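Local atomic coordinates of arginase 1, mitochondrial (Arabidopsis thaliana, PDB entry 6VSU), a protein that hydrolyses L-arginine to urea and L-ornithine, and agmatine to urea and putrescine, using two manganese ions per subunit. Residues 248-253 with 309-314; 65-70 with 293-298; 159-164 with 275-280. One frame throughout, in Å; residues are numbered along the deposited sequence.

In the fold
Interactions 1 and 3 lie in the core and share one site: strands 244-249 and 158-163 are neighbours in the parallel sheet, and each segment turns aliphatic side chains to a helix and has manganese-binding aspartate at or just past the strand end. The helices are also joined, E314 of helix 303-319 accepting from H279 of helix 271-280. Interaction 2 lies further out and is only partly buried. There helix 64-72 meets the loop after strand 285-291, setting an isoleucine and the methylenes of an arginine against a ring and a proline. It reaches interaction 1 through V250 against F293 and V312 against I68, whereas interaction 3 stays about 10 Å from it at the nearest atoms.

Interaction 1 (248-253 with 309-314); sequences IDVDCL and AKLVRE. With MN (manganese (II) ion), chain B.
L311 of helix 303-319 points its side chain at I248, V250 and L253, which lie at and just beyond the end of strand 244-249 in the parallel α/β fold of the arginase family. From CB outward, the side chain of L311 first runs as a stem: CB and CG stand back from the strand, and with CG beside the backbone N (chi1 -67°), the fork at the end is carried toward the sheet. CD1 does most of the touching. CD1 of L311 lies 4.1 Å from CG2 of I248 and 4.4 Å from CG2 of V250, with CD1 of L253 a little further off at 4.5 Å. CD2 of L311, the other prong, comes 4.3 Å from CD1 of I248, which means that the isoleucine touches both prongs. F271 and V274 of helix 271-280 also pack on L311, adding more apolar surface.

The other side of the strand end is polar. D249 and D251 form the DxD pair of the manganese site, with D164 and H166 binding the same ion. The backbone N of D251 donates to D249 OD1 at 2.8 Å, from above the carboxylate plane; this bond closes an Asx turn and ties the two ligands together. D249 gives the ion a single oxygen, OD2, while D251 grips it with both, OD2 at 2.1 Å and OD1 at 2.6 Å from the manganese.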
ATOM      1  N   ILE E 248      10.122  25.184  -8.050  1.00 17.66           N
ATOM      2  CA  ILE E 248       9.436  24.503  -6.926  1.00 16.77           C
ATOM      3  C   ILE E 248       9.962  23.100  -6.871  1.00 16.42           C
ATOM      4  O   ILE E 248       9.625  22.298  -7.755  1.00 17.42           O
ATOM      5  CB  ILE E 248       7.917  24.554  -7.077  1.00 16.60           C
ATOM      6  CG1 ILE E 248       7.466  25.986  -7.391  1.00 17.24           C
ATOM      7  CG2 ILE E 248       7.301  24.006  -5.808  1.00 16.39           C
ATOM      8  CD1 ILE E 248       5.973  26.231  -7.215  1.00 17.04           C
ATOM      9  N   ASP E 249      10.651  22.781  -5.806  1.00 16.61           N
ATOM     10  CA  ASP E 249      10.875  21.358  -5.439  1.00 16.81           C
ATOM     11  C   ASP E 249       9.660  20.975  -4.618  1.00 17.50           C
ATOM     12  O   ASP E 249       9.308  21.680  -3.698  1.00 17.65           O
ATOM     13  CB  ASP E 249      12.170  21.211  -4.679  1.00 16.99           C
ATOM     14  CG  ASP E 249      12.556  19.828  -4.197  1.00 17.36           C
ATOM     15  OD1 ASP E 249      11.674  18.957  -3.992  1.00 17.08           O
ATOM     16  OD2 ASP E 249      13.763  19.643  -4.005  1.00 17.95           O
ATOM     17  N   VAL E 250       8.966  19.943  -5.040  1.00 17.95           N
ATOM     18  CA  VAL E 250       7.762  19.426  -4.346  1.00 18.54           C
ATOM     19  C   VAL E 250       8.063  19.181  -2.859  1.00 17.69           C
ATOM     20  O   VAL E 250       7.136  19.306  -2.077  1.00 16.21           O
ATOM     21  CB  VAL E 250       7.302  18.176  -5.122  1.00 19.80           C
ATOM     22  CG1 VAL E 250       6.340  17.380  -4.344  1.00 21.64           C
ATOM     23  CG2 VAL E 250       6.639  18.560  -6.419  1.00 19.53           C
ATOM     24  N   ASP E 251       9.329  18.950  -2.458  1.00 18.21           N
ATOM     25  CA  ASP E 251       9.671  18.718  -1.034  1.00 19.80           C
ATOM     26  C   ASP E 251       9.675  20.033  -0.250  1.00 19.06           C
ATOM     27  O   ASP E 251       9.847  19.967   0.936  1.00 18.27           O
ATOM     28  CB  ASP E 251      10.947  17.901  -0.827  1.00 22.04           C
ATOM     29  CG  ASP E 251      12.243  18.654  -1.110  1.00 22.87           C
ATOM     30  OD1 ASP E 251      12.226  19.905  -1.082  1.00 22.74           O
ATOM     31  OD2 ASP E 251      13.212  17.971  -1.442  1.00 25.48           O
ATOM     32  N   CYS E 252       9.357  21.170  -0.846  1.00 19.40           N
ATOM     33  CA  CYS E 252       9.035  22.397  -0.039  1.00 20.17           C
ATOM     34  C   CYS E 252       7.827  22.125   0.855  1.00 19.74           C
ATOM     35  O   CYS E 252       7.756  22.681   1.960  1.00 21.07           O
ATOM     36  CB  CYS E 252       8.817  23.620  -0.924  1.00 19.92           C
ATOM     37  SG  CYS E 252       7.293  23.642  -1.908  1.00 21.65           S
ATOM     38  N   LEU E 253       6.949  21.240   0.398  1.00 18.19           N
ATOM     39  CA  LEU E 253       5.744  20.822   1.099  1.00 18.06           C
ATOM     40  C   LEU E 253       6.087  19.839   2.196  1.00 17.61           C
ATOM     41  O   LEU E 253       6.934  18.983   1.977  1.00 18.17           O
ATOM     42  CB  LEU E 253       4.831  20.170   0.060  1.00 18.97           C
ATOM     43  CG  LEU E 253       4.284  21.128  -0.981  1.00 19.27           C
ATOM     44  CD1 LEU E 253       3.741  20.286  -2.113  1.00 20.14           C
ATOM     45  CD2 LEU E 253       3.201  22.025  -0.382  1.00 19.09           C
ATOM     46  N   ALA E 309       0.654  18.367 -10.326  1.00 16.22           N
ATOM     47  CA  ALA E 309      -0.238  18.875 -11.373  1.00 17.02           C
ATOM     48  C   ALA E 309      -0.847  20.211 -10.930  1.00 17.21           C
ATOM     49  O   ALA E 309      -0.910  21.143 -11.783  1.00 16.39           O
ATOM     50  CB  ALA E 309      -1.280  17.855 -11.718  1.00 17.89           C
ATOM     51  N   LYS E 310      -1.277  20.349  -9.661  1.00 17.01           N
ATOM     52  CA  LYS E 310      -1.981  21.591  -9.277  1.00 16.69           C
ATOM     53  C   LYS E 310      -0.967  22.760  -9.199  1.00 17.30           C
ATOM     54  O   LYS E 310      -1.331  23.909  -9.574  1.00 17.03           O
ATOM     55  CB  LYS E 310      -2.804  21.409  -8.012  1.00 16.86           C
ATOM     56  CG  LYS E 310      -3.621  22.658  -7.731  1.00 17.44           C
ATOM     57  CD  LYS E 310      -4.766  22.513  -6.870  1.00 18.10           C
ATOM     58  CE  LYS E 310      -5.569  23.773  -6.624  1.00 18.18           C
ATOM     59  NZ  LYS E 310      -6.711  23.472  -5.722  1.00 18.70           N
ATOM     60  N   LEU E 311       0.284  22.500  -8.791  1.00 17.23           N
ATOM     61  CA  LEU E 311       1.361  23.516  -8.842  1.00 16.36           C
ATOM     62  C   LEU E 311       1.575  23.920 -10.281  1.00 16.68           C
ATOM     63  O   LEU E 311       1.759  25.170 -10.533  1.00 17.04           O
ATOM     64  CB  LEU E 311       2.670  22.965  -8.269  1.00 16.62           C
ATOM     65  CG  LEU E 311       2.649  22.678  -6.772  1.00 16.59           C
ATOM     66  CD1 LEU E 311       3.864  21.915  -6.306  1.00 16.31           C
ATOM     67  CD2 LEU E 311       2.526  23.976  -6.043  1.00 17.93           C
ATOM     68  N   VAL E 312       1.651  22.958 -11.195  1.00 16.18           N
ATOM     69  CA  VAL E 312       1.834  23.302 -12.630  1.00 16.75           C
ATOM     70  C   VAL E 312       0.648  24.166 -13.093  1.00 17.09           C
ATOM     71  O   VAL E 312       0.866  25.223 -13.708  1.00 16.07           O
ATOM     72  CB  VAL E 312       2.058  22.079 -13.536  1.00 16.66           C
ATOM     73  CG1 VAL E 312       1.976  22.432 -15.018  1.00 17.01           C
ATOM     74  CG2 VAL E 312       3.400  21.433 -13.226  1.00 16.17           C
ATOM     75  N   ARG E 313      -0.555  23.793 -12.716  1.00 17.49           N
ATOM     76  CA  ARG E 313      -1.744  24.518 -13.205  1.00 18.97           C
ATOM     77  C   ARG E 313      -1.736  25.972 -12.663  1.00 19.39           C
ATOM     78  O   ARG E 313      -2.066  26.901 -13.446  1.00 19.50           O
ATOM     79  CB  ARG E 313      -3.006  23.761 -12.777  1.00 19.64           C
ATOM     80  CG  ARG E 313      -3.256  22.424 -13.473  1.00 19.81           C
ATOM     81  CD  ARG E 313      -4.280  21.618 -12.702  1.00 20.25           C
ATOM     82  NE  ARG E 313      -5.543  22.294 -12.464  1.00 20.53           N
ATOM     83  CZ  ARG E 313      -6.713  21.912 -12.894  1.00 21.81           C
ATOM     84  NH1 ARG E 313      -6.881  20.781 -13.556  1.00 22.76           N
ATOM     85  NH2 ARG E 313      -7.753  22.660 -12.612  1.00 22.95           N
ATOM     86  N   GLU E 314      -1.469  26.139 -11.370  1.00 18.25           N
ATOM     87  CA  GLU E 314      -1.455  27.478 -10.731  1.00 18.33           C
ATOM     88  C   GLU E 314      -0.334  28.331 -11.342  1.00 17.97           C
ATOM     89  O   GLU E 314      -0.578  29.493 -11.603  1.00 17.59           O
ATOM     90  CB  GLU E 314      -1.445  27.326  -9.209  1.00 17.76           C
ATOM     91  CG  GLU E 314      -2.734  26.731  -8.666  1.00 17.84           C
ATOM     92  CD  GLU E 314      -3.990  27.494  -9.039  1.00 19.67           C
ATOM     93  OE1 GLU E 314      -4.026  28.702  -8.808  1.00 20.74           O
ATOM     94  OE2 GLU E 314      -4.905  26.883  -9.575  1.00 19.29           O
TER
HETATM   95 MN    MN B 401      14.619  19.505  -1.914  1.00 21.88          MN
HETATM   96  O   HOH W   1      16.601  19.720  -2.744  1.00 22.74           O

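Interaction 2 (65-70 with 293-298); sequences PPRIRE and FNPQRD
This is an apolar contact at the edge of a ring: R67 and I68 of helix 64-72 pack against F293 and P295 in the loop between strand 285-291 and helix 303-319. The F293 ring presents one rim to the helix. CD2 of F293 lies 3.6 Å from I68 CG1, and CE2 lies 3.8 Å from R67 CB, both partners near the ring plane. One face is occupied from within its own loop, by P295 CD, 4.2 Å above the ring centre. R67 bends at chi2 (-57°), and its CG passes 4.0 Å from P295 CG. An Asx turn, Q296 N to N294 OD1, shapes the loop just beyond. T304, A305 and A308 of helix 303-319 also touch F293. With an alanine in place of F293, I68 CG1 and R67 CB would probably lose the surface they rest on, and P295 the ring under its CD. The guanidinium of R67 makes a cation-pi contact with F63 of a neighbouring subunit, where Q296 also hydrogen-bonds to E70 of that subunit, and E70 to its Q296. Toward F293 and P295, R67 thus offers its methylenes, while its charged end turns to the subunit interface and probably helps to hold it.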
ATOM      1  N   PRO E  65       7.449  13.449 -15.400  1.00 17.55           N
ATOM      2  CA  PRO E  65       6.686  14.308 -16.300  1.00 17.56           C
ATOM      3  C   PRO E  65       5.415  13.687 -16.861  1.00 18.04           C
ATOM      4  O   PRO E  65       4.372  14.328 -16.887  1.00 17.78           O
ATOM      5  CB  PRO E  65       7.699  14.793 -17.345  1.00 17.58           C
ATOM      6  CG  PRO E  65       9.018  14.691 -16.620  1.00 17.58           C
ATOM      7  CD  PRO E  65       8.882  13.443 -15.746  1.00 17.70           C
ATOM      8  N   PRO E  66       5.426  12.439 -17.333  1.00 19.35           N
ATOM      9  CA  PRO E  66       4.175  11.859 -17.848  1.00 20.14           C
ATOM     10  C   PRO E  66       3.067  11.706 -16.792  1.00 20.16           C
ATOM     11  O   PRO E  66       1.873  11.813 -17.186  1.00 20.37           O
ATOM     12  CB  PRO E  66       4.613  10.479 -18.381  1.00 21.08           C
ATOM     13  CG  PRO E  66       6.152  10.656 -18.580  1.00 20.95           C
ATOM     14  CD  PRO E  66       6.598  11.557 -17.452  1.00 19.41           C
ATOM     15  N   ARG E  67       3.437  11.424 -15.531  1.00 20.35           N
ATOM     16  CA  ARG E  67       2.478  11.298 -14.412  1.00 21.36           C
ATOM     17  C   ARG E  67       1.884  12.664 -14.107  1.00 19.45           C
ATOM     18  O   ARG E  67       0.698  12.745 -13.847  1.00 19.56           O
ATOM     19  CB  ARG E  67       3.111  10.734 -13.149  1.00 24.93           C
ATOM     20  CG  ARG E  67       3.865   9.442 -13.360  1.00 29.31           C
ATOM     21  CD  ARG E  67       2.913   8.436 -13.960  1.00 36.95           C
ATOM     22  NE  ARG E  67       3.537   7.113 -14.015  1.00 44.19           N
ATOM     23  CZ  ARG E  67       3.433   6.175 -13.088  1.00 49.06           C
ATOM     24  NH1 ARG E  67       2.732   6.395 -11.987  1.00 51.66           N
ATOM     25  NH2 ARG E  67       4.045   5.018 -13.278  1.00 53.20           N
ATOM     26  N   ILE E  68       2.656  13.713 -14.198  1.00 17.68           N
ATOM     27  CA  ILE E  68       2.121  15.067 -13.957  1.00 17.75           C
ATOM     28  C   ILE E  68       1.045  15.395 -15.005  1.00 18.47           C
ATOM     29  O   ILE E  68      -0.083  15.862 -14.635  1.00 17.62           O
ATOM     30  CB  ILE E  68       3.271  16.086 -13.942  1.00 16.84           C
ATOM     31  CG1 ILE E  68       4.210  15.788 -12.773  1.00 16.77           C
ATOM     32  CG2 ILE E  68       2.667  17.461 -13.847  1.00 17.07           C
ATOM     33  CD1 ILE E  68       5.416  16.698 -12.673  1.00 16.70           C
ATOM     34  N   ARG E  69       1.361  15.167 -16.279  1.00 19.53           N
ATOM     35  CA  ARG E  69       0.426  15.513 -17.375  1.00 21.32           C
ATOM     36  C   ARG E  69      -0.874  14.746 -17.190  1.00 22.25           C
ATOM     37  O   ARG E  69      -1.928  15.357 -17.317  1.00 22.52           O
ATOM     38  CB  ARG E  69       0.988  15.052 -18.718  1.00 23.36           C
ATOM     39  CG  ARG E  69       2.227  15.797 -19.165  1.00 24.79           C
ATOM     40  CD  ARG E  69       2.532  15.506 -20.616  1.00 26.49           C
ATOM     41  NE  ARG E  69       3.606  16.386 -21.002  1.00 26.59           N
ATOM     42  CZ  ARG E  69       4.883  16.096 -20.873  1.00 28.11           C
ATOM     43  NH1 ARG E  69       5.252  14.926 -20.390  1.00 29.26           N
ATOM     44  NH2 ARG E  69       5.786  16.977 -21.234  1.00 29.21           N
ATOM     45  N   GLU E  70      -0.772  13.465 -16.851  1.00 22.83           N
ATOM     46  CA  GLU E  70      -2.002  12.674 -16.658  1.00 23.76           C
ATOM     47  C   GLU E  70      -2.839  13.390 -15.590  1.00 22.66           C
ATOM     48  O   GLU E  70      -4.051  13.488 -15.753  1.00 22.81           O
ATOM     49  CB  GLU E  70      -1.652  11.254 -16.241  1.00 25.97           C
ATOM     50  CG  GLU E  70      -2.881  10.413 -16.109  1.00 29.36           C
ATOM     51  CD  GLU E  70      -2.636   9.037 -15.530  1.00 33.37           C
ATOM     52  OE1 GLU E  70      -3.307   8.125 -16.013  1.00 39.09           O
ATOM     53  OE2 GLU E  70      -1.783   8.868 -14.618  1.00 34.66           O
ATOM     54  N   PHE E 293       9.296  15.538  -7.914  1.00 16.54           N
ATOM     55  CA  PHE E 293       8.170  14.603  -7.699  1.00 16.14           C
ATOM     56  C   PHE E 293       8.683  13.218  -8.083  1.00 16.76           C
ATOM     57  O   PHE E 293       9.240  13.080  -9.157  1.00 17.63           O
ATOM     58  CB  PHE E 293       6.963  15.004  -8.521  1.00 16.35           C
ATOM     59  CG  PHE E 293       5.968  13.906  -8.762  1.00 16.80           C
ATOM     60  CD1 PHE E 293       5.602  13.040  -7.735  1.00 16.85           C
ATOM     61  CD2 PHE E 293       5.341  13.786  -9.987  1.00 16.96           C
ATOM     62  CE1 PHE E 293       4.700  12.025  -7.976  1.00 17.20           C
ATOM     63  CE2 PHE E 293       4.404  12.786 -10.208  1.00 17.78           C
ATOM     64  CZ  PHE E 293       4.111  11.893  -9.207  1.00 17.74           C
ATOM     65  N   ASN E 294       8.647  12.297  -7.144  1.00 16.64           N
ATOM     66  CA  ASN E 294       9.139  10.911  -7.284  1.00 18.07           C
ATOM     67  C   ASN E 294       7.933   9.968  -7.267  1.00 18.62           C
ATOM     68  O   ASN E 294       7.520   9.576  -6.187  1.00 17.96           O
ATOM     69  CB  ASN E 294      10.118  10.520  -6.180  1.00 18.16           C
ATOM     70  CG  ASN E 294      10.723   9.174  -6.442  1.00 19.11           C
ATOM     71  OD1 ASN E 294      10.149   8.361  -7.183  1.00 19.71           O
ATOM     72  ND2 ASN E 294      11.891   8.967  -5.874  1.00 18.61           N
ATOM     73  N   PRO E 295       7.383   9.570  -8.447  1.00 19.64           N
ATOM     74  CA  PRO E 295       6.222   8.686  -8.537  1.00 20.39           C
ATOM     75  C   PRO E 295       6.409   7.349  -7.796  1.00 20.97           C
ATOM     76  O   PRO E 295       5.451   6.796  -7.293  1.00 20.43           O
ATOM     77  CB  PRO E 295       6.042   8.381 -10.025  1.00 21.04           C
ATOM     78  CG  PRO E 295       6.876   9.371 -10.738  1.00 21.33           C
ATOM     79  CD  PRO E 295       7.917   9.891  -9.770  1.00 20.19           C
ATOM     80  N   GLN E 296       7.636   6.854  -7.699  1.00 21.64           N
ATOM     81  CA  GLN E 296       7.882   5.540  -7.045  1.00 23.15           C
ATOM     82  C   GLN E 296       7.777   5.713  -5.515  1.00 23.45           C
ATOM     83  O   GLN E 296       7.801   4.703  -4.854  1.00 24.53           O
ATOM     84  CB  GLN E 296       9.245   4.962  -7.425  1.00 25.23           C
ATOM     85  CG  GLN E 296       9.424   4.892  -8.933  1.00 27.51           C
ATOM     86  CD  GLN E 296      10.717   4.326  -9.491  1.00 29.63           C
ATOM     87  OE1 GLN E 296      11.795   4.937  -9.292  1.00 28.56           O
ATOM     88  NE2 GLN E 296      10.577   3.207 -10.250  1.00 30.17           N
ATOM     89  N   ARG E 297       7.699   6.934  -4.970  1.00 22.31           N
ATOM     90  CA  ARG E 297       7.511   7.165  -3.522  1.00 22.92           C
ATOM     91  C   ARG E 297       6.101   7.688  -3.255  1.00 21.13           C
ATOM     92  O   ARG E 297       5.797   7.945  -2.094  1.00 21.23           O
ATOM     93  CB  ARG E 297       8.584   8.127  -2.990  1.00 25.23           C
ATOM     94  CG  ARG E 297       9.996   7.547  -2.917  1.00 29.32           C
ATOM     95  CD  ARG E 297      10.165   6.335  -2.020  1.00 34.81           C
ATOM     96  NE  ARG E 297      11.205   6.409  -0.974  1.00 41.05           N
ATOM     97  CZ  ARG E 297      11.368   7.460  -0.126  1.00 43.88           C
ATOM     98  NH1 ARG E 297      10.594   8.541  -0.225  1.00 43.14           N
ATOM     99  NH2 ARG E 297      12.298   7.425   0.823  1.00 43.91           N
ATOM    100  N   ASP E 298       5.263   7.799  -4.282  1.00 20.30           N
ATOM    101  CA  ASP E 298       3.888   8.342  -4.146  1.00 19.58           C
ATOM    102  C   ASP E 298       2.938   7.271  -3.541  1.00 19.58           C
ATOM    103  O   ASP E 298       3.281   6.109  -3.505  1.00 18.88           O
ATOM    104  CB  ASP E 298       3.337   8.784  -5.492  1.00 19.20           C
ATOM    105  CG  ASP E 298       2.361   9.961  -5.395  1.00 19.35           C
ATOM    106  OD1 ASP E 298       2.040  10.395  -4.242  1.00 19.25           O
ATOM    107  OD2 ASP E 298       1.896  10.425  -6.488  1.00 19.45           O
TER

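Interaction 3 (159-164 with 275-280); sequences DILHLD and LNILHN. With MN (manganese (II) ion), chain B; MN (manganese (II) ion), chain C.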
ATOM      1  N   ASP E 159      15.311  37.596 -11.143  1.00 21.49           N
ATOM      2  CA  ASP E 159      15.110  37.220  -9.730  1.00 21.07           C
ATOM      3  C   ASP E 159      14.543  35.773  -9.696  1.00 19.77           C
ATOM      4  O   ASP E 159      13.778  35.387 -10.594  1.00 19.48           O
ATOM      5  CB  ASP E 159      14.208  38.213  -9.019  1.00 21.17           C
ATOM      6  CG  ASP E 159      14.872  39.509  -8.660  1.00 22.85           C
ATOM      7  OD1 ASP E 159      16.113  39.602  -8.736  1.00 23.28           O
ATOM      8  OD2 ASP E 159      14.126  40.431  -8.276  1.00 24.00           O
ATOM      9  N   ILE E 160      14.971  34.982  -8.730  1.00 19.54           N
ATOM     10  CA  ILE E 160      14.544  33.574  -8.596  1.00 19.32           C
ATOM     11  C   ILE E 160      13.886  33.387  -7.236  1.00 18.96           C
ATOM     12  O   ILE E 160      14.477  33.779  -6.206  1.00 19.22           O
ATOM     13  CB  ILE E 160      15.744  32.630  -8.814  1.00 19.82           C
ATOM     14  CG1 ILE E 160      16.391  32.796 -10.179  1.00 19.82           C
ATOM     15  CG2 ILE E 160      15.362  31.183  -8.579  1.00 19.61           C
ATOM     16  CD1 ILE E 160      17.596  31.887 -10.368  1.00 20.52           C
ATOM     17  N   LEU E 161      12.680  32.822  -7.271  1.00 18.58           N
ATOM     18  CA  LEU E 161      12.011  32.225  -6.090  1.00 18.73           C
ATOM     19  C   LEU E 161      12.176  30.686  -6.154  1.00 18.06           C
ATOM     20  O   LEU E 161      11.789  30.073  -7.143  1.00 17.59           O
ATOM     21  CB  LEU E 161      10.555  32.673  -5.986  1.00 18.56           C
ATOM     22  CG  LEU E 161       9.761  31.975  -4.881  1.00 18.11           C
ATOM     23  CD1 LEU E 161      10.307  32.361  -3.543  1.00 19.43           C
ATOM     24  CD2 LEU E 161       8.287  32.309  -4.949  1.00 17.93           C
ATOM     25  N   HIS E 162      12.897  30.179  -5.171  1.00 17.79           N
ATOM     26  CA  HIS E 162      13.338  28.789  -5.002  1.00 18.00           C
ATOM     27  C   HIS E 162      12.608  28.226  -3.781  1.00 18.17           C
ATOM     28  O   HIS E 162      12.906  28.620  -2.686  1.00 18.39           O
ATOM     29  CB  HIS E 162      14.866  28.730  -4.934  1.00 18.59           C
ATOM     30  CG  HIS E 162      15.397  27.359  -4.749  1.00 19.35           C
ATOM     31  ND1 HIS E 162      16.561  27.130  -4.088  1.00 20.35           N
ATOM     32  CD2 HIS E 162      14.868  26.149  -5.054  1.00 19.14           C
ATOM     33  CE1 HIS E 162      16.749  25.829  -3.998  1.00 20.74           C
ATOM     34  NE2 HIS E 162      15.724  25.193  -4.599  1.00 19.40           N
ATOM     35  N   LEU E 163      11.594  27.409  -4.000  1.00 18.67           N
ATOM     36  CA  LEU E 163      10.820  26.768  -2.908  1.00 20.20           C
ATOM     37  C   LEU E 163      11.363  25.341  -2.728  1.00 19.34           C
ATOM     38  O   LEU E 163      11.297  24.539  -3.690  1.00 18.92           O
ATOM     39  CB  LEU E 163       9.327  26.763  -3.288  1.00 21.68           C
ATOM     40  CG  LEU E 163       8.638  28.115  -3.132  1.00 22.07           C
ATOM     41  CD1 LEU E 163       7.355  28.153  -3.941  1.00 22.31           C
ATOM     42  CD2 LEU E 163       8.334  28.295  -1.687  1.00 24.80           C
ATOM     43  N   ASP E 164      11.919  25.050  -1.559  1.00 18.58           N
ATOM     44  CA  ASP E 164      12.617  23.773  -1.370  1.00 17.74           C
ATOM     45  C   ASP E 164      12.922  23.557   0.102  1.00 18.29           C
ATOM     46  O   ASP E 164      13.190  24.563   0.814  1.00 18.98           O
ATOM     47  CB  ASP E 164      13.868  23.862  -2.204  1.00 16.84           C
ATOM     48  CG  ASP E 164      14.540  22.540  -2.502  1.00 16.49           C
ATOM     49  OD1 ASP E 164      14.534  21.664  -1.600  1.00 16.87           O
ATOM     50  OD2 ASP E 164      15.074  22.429  -3.625  1.00 15.39           O
ATOM     51  N   LEU E 275       0.390  28.153  -2.225  1.00 17.87           N
ATOM     52  CA  LEU E 275      -0.508  28.943  -3.111  1.00 17.76           C
ATOM     53  C   LEU E 275      -0.681  30.329  -2.513  1.00 18.02           C
ATOM     54  O   LEU E 275      -0.797  31.247  -3.311  1.00 17.66           O
ATOM     55  CB  LEU E 275      -1.854  28.245  -3.325  1.00 17.82           C
ATOM     56  CG  LEU E 275      -1.797  26.934  -4.114  1.00 17.86           C
ATOM     57  CD1 LEU E 275      -3.217  26.552  -4.496  1.00 19.57           C
ATOM     58  CD2 LEU E 275      -0.940  26.968  -5.368  1.00 17.32           C
ATOM     59  N   ASN E 276      -0.598  30.489  -1.190  1.00 17.70           N
ATOM     60  CA  ASN E 276      -0.651  31.855  -0.634  1.00 18.69           C
ATOM     61  C   ASN E 276       0.544  32.657  -1.163  1.00 19.08           C
ATOM     62  O   ASN E 276       0.348  33.827  -1.539  1.00 19.89           O
ATOM     63  CB  ASN E 276      -0.765  31.911   0.876  1.00 19.07           C
ATOM     64  CG  ASN E 276      -2.121  31.479   1.414  1.00 19.74           C
ATOM     65  OD1 ASN E 276      -3.088  31.275   0.669  1.00 19.33           O
ATOM     66  ND2 ASN E 276      -2.176  31.306   2.730  1.00 19.65           N
ATOM     67  N   ILE E 277       1.727  32.061  -1.212  1.00 18.22           N
ATOM     68  CA  ILE E 277       2.950  32.731  -1.733  1.00 18.38           C
ATOM     69  C   ILE E 277       2.827  33.001  -3.249  1.00 19.04           C
ATOM     70  O   ILE E 277       3.018  34.183  -3.694  1.00 19.11           O
ATOM     71  CB  ILE E 277       4.163  31.871  -1.384  1.00 17.74           C
ATOM     72  CG1 ILE E 277       4.311  31.728   0.138  1.00 17.72           C
ATOM     73  CG2 ILE E 277       5.407  32.426  -2.037  1.00 18.10           C
ATOM     74  CD1 ILE E 277       5.355  30.758   0.537  1.00 17.09           C
ATOM     75  N   LEU E 278       2.490  31.988  -4.052  1.00 19.05           N
ATOM     76  CA  LEU E 278       2.385  32.152  -5.523  1.00 19.08           C
ATOM     77  C   LEU E 278       1.309  33.148  -5.908  1.00 19.02           C
ATOM     78  O   LEU E 278       1.565  34.026  -6.743  1.00 18.43           O
ATOM     79  CB  LEU E 278       2.113  30.827  -6.215  1.00 19.82           C
ATOM     80  CG  LEU E 278       3.156  29.744  -5.974  1.00 20.92           C
ATOM     81  CD1 LEU E 278       2.758  28.449  -6.722  1.00 21.76           C
ATOM     82  CD2 LEU E 278       4.523  30.225  -6.418  1.00 22.73           C
ATOM     83  N   HIS E 279       0.124  33.010  -5.371  1.00 19.66           N
ATOM     84  CA  HIS E 279      -1.013  33.870  -5.760  1.00 20.75           C
ATOM     85  C   HIS E 279      -0.655  35.323  -5.455  1.00 22.52           C
ATOM     86  O   HIS E 279      -1.094  36.196  -6.186  1.00 23.06           O
ATOM     87  CB  HIS E 279      -2.320  33.463  -5.050  1.00 21.40           C
ATOM     88  CG  HIS E 279      -2.943  32.210  -5.598  1.00 21.15           C
ATOM     89  ND1 HIS E 279      -3.945  31.522  -4.954  1.00 21.89           N
ATOM     90  CD2 HIS E 279      -2.684  31.514  -6.716  1.00 20.79           C
ATOM     91  CE1 HIS E 279      -4.296  30.492  -5.674  1.00 21.39           C
ATOM     92  NE2 HIS E 279      -3.527  30.463  -6.751  1.00 21.40           N
ATOM     93  N   ASN E 280       0.055  35.604  -4.350  1.00 24.11           N
ATOM     94  CA  ASN E 280       0.222  37.015  -3.895  1.00 25.49           C
ATOM     95  C   ASN E 280       1.518  37.591  -4.436  1.00 24.16           C
ATOM     96  O   ASN E 280       1.693  38.780  -4.295  1.00 24.88           O
ATOM     97  CB  ASN E 280       0.117  37.074  -2.373  1.00 27.93           C
ATOM     98  CG  ASN E 280      -1.314  36.826  -1.959  1.00 30.04           C
ATOM     99  OD1 ASN E 280      -2.184  37.569  -2.368  1.00 34.54           O
ATOM    100  ND2 ASN E 280      -1.586  35.769  -1.225  1.00 31.16           N
TER
HETATM  101 MN    MN B 401      14.619  19.505  -1.914  1.00 21.88          MN
HETATM  102 MN    MN C 402      16.080  20.734  -4.544  1.00 25.10          MN
HETATM  103  O   HOH W   1      16.601  19.720  -2.744  1.00 22.74           O
HETATM  104  O   HOH W   2      17.521  18.811  -4.890  1.00 43.24           O
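I277 is the bump that helix 271-280 pushes at strand 158-163, and it meets two leucines through different branches. Its CG2 lies 4.1 Å from CD2 of L161, and its CD1, at the end of the longer branch, lies 4.5 Å from CD2 of L163. The side chains of L161 and I277 run obliquely past one another. L161 has its CG opposite the backbone N (chi1 174°), which brings the fork up to the isoleucine. L163 is forked between two helix residues: while CD2 faces I277, CD1 lies 4.3 Å from CD2 of L278. The end of L278 comes closer to the strand than its CB suggests and takes up the far side of L163, so L163 fits the groove between two successive helix residues. I248 of the adjoining strand packs on both L163 and L278, and V199 of the strand on the opposite flank packs on L161 and L163.

This is helix-on-sheet packing of the arginase α/β fold, with the helix nearly antiparallel to the strand (167°) and the axes of these short segments 11.7 Å apart at their closest. L161 and L163, two residues apart, face the helix; H162 between them turns to the other side of the sheet. There H162 NE2 donates to D164 OD2, on the anti side of the carboxylate and 24° out of its plane, at 3.0 Å. The same carboxylate bridges the metals just past the strand end: D164 OD1 binds one manganese at 2.2 Å, OD2 binds the other, and water 1 joins both ions.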